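Local coordinates for protein phosphoserine phosphatase RsbX (Bacillus subtilis, PDB 3W42) that dephosphorylates the phosphoserine form of RsbS as a manganese-binding PPM-type phosphatase, thereby acting as a negative regulator of sigma-B in the general stress response, at residues K85-F97 with F102-L114. Residues are numbered along the deposited sequence; the frame is centred on the assembly and turned at random. Where two conformers were deposited one is given.
Sequences KRGATASILKINF and FTYCSVGNVRFIL
With S91 OG set beside its own backbone N (chi1 -61°) and S106 OG, in the one of its two conformers described here, swung anti to its own (chi1 177°), the two hydroxyls meet 2.9 Å apart as a hydrogen bond in which either may donate. Y104 OH also lies 2.9 Å from S91 OG, and V110 O marks a weaker alternative for the same proton, so a small polar cluster sits within the buried interface. Beyond it the interface turns apolar: L93 crosses F112 at about a right angle, CD1 and CD2 reaching the CZ/CE1 end of the ring, nearest at CD1 to CZ (3.8 Å), and CD1 also touches F102 CD1. F112 in turn places CD2 over the centre of one face of Y104, 3.4 Å above the ring plane. Between strands 88-96 and 102-107, A90, I92 and K94 exchange paired backbone hydrogen bonds with V107, C105 and T103; from K94 N to T103 O the N-H...O angle is 171°. At the other end T89 OG1 donates to N109 OD1 (3.0 Å), while N109 ND2 hydrogen-bonds the carboxylate of D156, a manganese ligand, which makes N109 a second-shell residue. I92 and C105 face helix 71-81, whereas L93 and Y104 face F112 of the second sheet. This is an antiparallel beta hairpin whose chain then crosses between the two sheets of the alpha-beta-beta-alpha sandwich of PPM-type phosphatases, close to the metal site.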
loop_
_atom_site.group_PDB
_atom_site.type_symbol
_atom_site.label_atom_id
_atom_site.label_comp_id
_atom_site.label_asym_id
_atom_site.label_seq_id
_atom_site.Cartn_x
_atom_site.Cartn_y
_atom_site.Cartn_z
ATOM N N LYS A 85 -3.667 16.793 -13.230
ATOM C CA LYS A 85 -2.863 15.599 -13.492
ATOM C C LYS A 85 -3.833 14.475 -13.864
ATOM O O LYS A 85 -5.068 14.612 -13.785
ATOM C CB LYS A 85 -2.009 15.226 -12.262
ATOM C CG LYS A 85 -0.942 16.151 -11.860
ATOM C CD LYS A 85 0.022 15.587 -10.826
ATOM C CE LYS A 85 1.146 16.528 -10.407
ATOM N NZ LYS A 85 0.624 17.775 -9.831
ATOM N N ARG A 86 -3.277 13.324 -14.191
ATOM C CA ARG A 86 -4.131 12.168 -14.506
ATOM C C ARG A 86 -4.977 11.735 -13.293
ATOM O O ARG A 86 -6.064 11.248 -13.491
ATOM C CB ARG A 86 -3.311 10.960 -14.925
ATOM C CG ARG A 86 -2.616 11.081 -16.310
ATOM C CD ARG A 86 -3.493 10.623 -17.429
ATOM N NE ARG A 86 -2.857 10.488 -18.729
ATOM C CZ ARG A 86 -3.015 11.334 -19.760
ATOM N NH1 ARG A 86 -3.688 12.485 -19.685
ATOM N NH2 ARG A 86 -2.493 10.982 -20.905
ATOM N N GLY A 87 -4.429 11.841 -12.094
ATOM C CA GLY A 87 -5.057 11.252 -10.937
ATOM C C GLY A 87 -4.416 9.964 -10.593
ATOM O O GLY A 87 -3.612 9.405 -11.318
ATOM N N ALA A 88 -4.843 9.381 -9.446
ATOM C CA ALA A 88 -4.290 8.110 -8.990
ATOM C C ALA A 88 -5.238 7.419 -8.042
ATOM O O ALA A 88 -5.983 8.125 -7.298
ATOM C CB ALA A 88 -2.945 8.306 -8.272
ATOM N N THR A 89 -5.214 6.129 -7.971
ATOM C CA THR A 89 -5.756 5.405 -6.851
ATOM C C THR A 89 -4.657 5.266 -5.792
ATOM O O THR A 89 -3.466 5.185 -6.153
ATOM C CB THR A 89 -6.401 4.079 -7.275
ATOM O OG1 THR A 89 -5.335 3.267 -7.844
ATOM C CG2 THR A 89 -7.505 4.275 -8.259
ATOM N N ALA A 90 -4.993 5.278 -4.497
ATOM C CA ALA A 90 -3.942 5.289 -3.500
ATOM C C ALA A 90 -4.476 4.834 -2.146
ATOM O O ALA A 90 -5.649 5.012 -1.830
ATOM C CB ALA A 90 -3.390 6.712 -3.317
ATOM N N SER A 91 -3.563 4.310 -1.351
ATOM C CA SER A 91 -3.797 3.852 -0.000
ATOM C C SER A 91 -2.679 4.283 0.862
ATOM O O SER A 91 -1.493 4.192 0.495
ATOM C CB SER A 91 -3.902 2.360 0.047
ATOM O OG SER A 91 -5.021 1.954 -0.765
ATOM N N ILE A 92 -2.997 4.788 2.079
ATOM C CA ILE A 92 -2.028 5.297 3.023
ATOM C C ILE A 92 -2.274 4.654 4.387
ATOM O O ILE A 92 -3.397 4.619 4.884
ATOM C CB ILE A 92 -2.120 6.816 3.182
ATOM C CG1 ILE A 92 -1.927 7.481 1.802
ATOM C CG2 ILE A 92 -0.988 7.348 4.090
ATOM C CD1 ILE A 92 -2.039 9.040 1.847
ATOM N N LEU A 93 -1.213 4.090 4.973
ATOM C CA LEU A 93 -1.233 3.363 6.230
ATOM C C LEU A 93 -0.214 3.968 7.171
ATOM O O LEU A 93 0.958 4.122 6.813
ATOM C CB LEU A 93 -0.891 1.910 5.972
ATOM C CG LEU A 93 -0.765 0.979 7.175
ATOM C CD1 LEU A 93 -2.092 0.830 7.917
ATOM C CD2 LEU A 93 -0.230 -0.376 6.783
ATOM N N LYS A 94 -0.606 4.230 8.408
ATOM C CA LYS A 94 0.304 4.599 9.491
ATOM C C LYS A 94 0.136 3.612 10.625
ATOM O O LYS A 94 -0.972 3.148 10.904
ATOM C CB LYS A 94 0.055 6.027 9.969
ATOM C CG LYS A 94 0.609 7.116 9.029
ATOM C CD LYS A 94 0.178 8.535 9.396
ATOM C CE LYS A 94 0.644 8.967 10.789
ATOM N NZ LYS A 94 2.039 9.333 10.852
ATOM N N ILE A 95 1.235 3.298 11.292
ATOM C CA ILE A 95 1.255 2.369 12.417
ATOM C C ILE A 95 2.024 2.985 13.552
ATOM O O ILE A 95 3.133 3.454 13.378
ATOM C CB ILE A 95 1.816 0.996 12.056
ATOM C CG1 ILE A 95 1.172 0.428 10.805
ATOM C CG2 ILE A 95 1.734 0.113 13.286
ATOM C CD1 ILE A 95 1.718 -0.939 10.329
ATOM N N ASN A 96 1.445 2.957 14.763
ATOM C CA ASN A 96 2.162 3.292 15.983
ATOM C C ASN A 96 2.444 1.970 16.740
ATOM O O ASN A 96 1.507 1.262 17.118
ATOM C CB ASN A 96 1.315 4.257 16.866
ATOM C CG ASN A 96 2.103 4.588 18.088
ATOM O OD1 ASN A 96 2.211 3.799 19.017
ATOM N ND2 ASN A 96 2.765 5.796 18.081
ATOM N N PHE A 97 3.706 1.652 16.884
ATOM C CA PHE A 97 4.068 0.343 17.402
ATOM C C PHE A 97 3.773 0.196 18.899
ATOM O O PHE A 97 3.282 -0.866 19.304
ATOM C CB PHE A 97 5.526 -0.018 17.158
ATOM C CG PHE A 97 5.914 0.049 15.694
ATOM C CD1 PHE A 97 5.155 -0.625 14.755
ATOM C CD2 PHE A 97 7.031 0.746 15.248
ATOM C CE1 PHE A 97 5.558 -0.616 13.402
ATOM C CE2 PHE A 97 7.368 0.758 13.959
ATOM C CZ PHE A 97 6.672 0.072 13.036
ATOM N N PHE A 102 -3.146 1.038 14.121
ATOM C CA PHE A 102 -2.986 1.517 12.779
ATOM C C PHE A 102 -4.096 2.424 12.376
ATOM O O PHE A 102 -5.223 2.339 12.893
ATOM C CB PHE A 102 -2.802 0.332 11.789
ATOM C CG PHE A 102 -4.024 -0.473 11.499
ATOM C CD1 PHE A 102 -4.888 -0.142 10.492
ATOM C CD2 PHE A 102 -4.296 -1.597 12.270
ATOM C CE1 PHE A 102 -5.949 -0.878 10.201
ATOM C CE2 PHE A 102 -5.407 -2.415 11.978
ATOM C CZ PHE A 102 -6.175 -2.039 10.894
ATOM N N THR A 103 -3.800 3.290 11.398
ATOM C CA THR A 103 -4.782 4.159 10.817
ATOM C C THR A 103 -4.612 4.018 9.261
ATOM O O THR A 103 -3.492 3.896 8.753
ATOM C CB THR A 103 -4.619 5.574 11.230
ATOM O OG1 THR A 103 -3.275 6.025 11.085
ATOM C CG2 THR A 103 -5.107 5.823 12.670
ATOM N N TYR A 104 -5.715 4.044 8.553
ATOM C CA TYR A 104 -5.736 3.733 7.134
ATOM C C TYR A 104 -6.749 4.550 6.419
ATOM O O TYR A 104 -7.909 4.679 6.864
ATOM C CB TYR A 104 -6.080 2.215 6.952
ATOM C CG TYR A 104 -6.145 1.760 5.529
ATOM C CD1 TYR A 104 -4.958 1.637 4.781
ATOM C CD2 TYR A 104 -7.354 1.522 4.897
ATOM C CE1 TYR A 104 -5.016 1.209 3.455
ATOM C CE2 TYR A 104 -7.403 1.117 3.553
ATOM C CZ TYR A 104 -6.216 0.965 2.855
ATOM O OH TYR A 104 -6.199 0.573 1.542
ATOM N N CYS A 105 -6.381 5.095 5.255
ATOM C CA CYS A 105 -7.298 5.836 4.418
ATOM C C CYS A 105 -6.926 5.553 2.976
ATOM O O CYS A 105 -5.751 5.543 2.617
ATOM C CB CYS A 105 -7.272 7.296 4.720
ATOM S SG CYS A 105 -8.520 8.310 3.927
ATOM N N SER A 106 -7.937 5.384 2.125
ATOM C CA SER A 106 -7.763 4.966 0.740
ATOM C C SER A 106 -8.855 5.528 -0.131
ATOM O O SER A 106 -10.012 5.682 0.314
ATOM C CB SER A 106 -7.792 3.445 0.745
ATOM O OG SER A 106 -7.704 2.895 -0.543
ATOM N N VAL A 107 -8.522 5.765 -1.409
ATOM C CA VAL A 107 -9.529 5.972 -2.454
ATOM C C VAL A 107 -9.075 5.166 -3.676
ATOM O O VAL A 107 -7.949 5.341 -4.130
ATOM C CB VAL A 107 -9.713 7.442 -2.833
ATOM C CG1 VAL A 107 -10.694 7.595 -3.985
ATOM C CG2 VAL A 107 -10.185 8.262 -1.591
ATOM N N GLY A 108 -9.961 4.321 -4.182
ATOM C CA GLY A 108 -9.662 3.567 -5.363
ATOM C C GLY A 108 -9.397 2.120 -5.103
ATOM O O GLY A 108 -9.912 1.524 -4.165
ATOM N N ASN A 109 -8.636 1.491 -6.013
ATOM C CA ASN A 109 -8.533 0.053 -6.119
ATOM C C ASN A 109 -7.218 -0.505 -5.631
ATOM O O ASN A 109 -6.933 -1.688 -5.898
ATOM C CB ASN A 109 -8.861 -0.402 -7.547
ATOM C CG ASN A 109 -7.753 -0.046 -8.509
ATOM O OD1 ASN A 109 -6.863 0.761 -8.188
ATOM N ND2 ASN A 109 -7.824 -0.657 -9.683
ATOM N N VAL A 110 -6.458 0.242 -4.862
ATOM C CA VAL A 110 -5.321 -0.299 -4.170
ATOM C C VAL A 110 -5.813 -0.927 -2.891
ATOM O O VAL A 110 -6.542 -0.283 -2.097
ATOM C CB VAL A 110 -4.251 0.846 -3.870
ATOM C CG1 VAL A 110 -3.056 0.277 -3.123
ATOM C CG2 VAL A 110 -3.822 1.512 -5.160
ATOM N N ARG A 111 -5.560 -2.203 -2.692
ATOM C CA ARG A 111 -6.182 -2.998 -1.642
ATOM C C ARG A 111 -5.268 -3.178 -0.442
ATOM O O ARG A 111 -4.052 -3.222 -0.582
ATOM C CB ARG A 111 -6.567 -4.342 -2.177
ATOM C CG ARG A 111 -7.515 -4.345 -3.442
ATOM C CD ARG A 111 -8.714 -3.529 -3.265
ATOM N NE ARG A 111 -9.607 -4.028 -2.240
ATOM C CZ ARG A 111 -10.533 -4.983 -2.397
ATOM N NH1 ARG A 111 -10.780 -5.457 -3.638
ATOM N NH2 ARG A 111 -11.255 -5.389 -1.354
ATOM N N PHE A 112 -5.869 -3.304 0.719
ATOM C CA PHE A 112 -5.183 -3.530 1.969
ATOM C C PHE A 112 -5.889 -4.656 2.700
ATOM O O PHE A 112 -7.122 -4.659 2.844
ATOM C CB PHE A 112 -5.236 -2.255 2.847
ATOM C CG PHE A 112 -4.716 -2.382 4.243
ATOM C CD1 PHE A 112 -3.500 -2.974 4.562
ATOM C CD2 PHE A 112 -5.404 -1.780 5.307
ATOM C CE1 PHE A 112 -3.027 -2.970 5.857
ATOM C CE2 PHE A 112 -4.950 -1.777 6.594
ATOM C CZ PHE A 112 -3.744 -2.385 6.895
ATOM N N ILE A 113 -5.105 -5.644 3.153
ATOM C CA ILE A 113 -5.602 -6.764 3.914
ATOM C C ILE A 113 -4.684 -6.969 5.101
ATOM O O ILE A 113 -3.466 -7.116 4.895
ATOM C CB ILE A 113 -5.641 -8.107 3.030
ATOM C CG1 ILE A 113 -6.444 -7.904 1.733
ATOM C CG2 ILE A 113 -6.218 -9.205 3.923
ATOM C CD1 ILE A 113 -5.677 -7.428 0.556
ATOM N N LEU A 114 -5.219 -6.980 6.303
ATOM C CA LEU A 114 -4.452 -7.258 7.529
ATOM C C LEU A 114 -5.071 -8.493 8.173
ATOM O O LEU A 114 -6.242 -8.529 8.494
ATOM C CB LEU A 114 -4.399 -6.045 8.433
ATOM C CG LEU A 114 -3.549 -6.209 9.742
ATOM C CD1 LEU A 114 -2.836 -4.868 10.120
ATOM C CD2 LEU A 114 -4.334 -6.855 10.877
HETATM O O HOH W 1 -1.660 5.052 13.429
#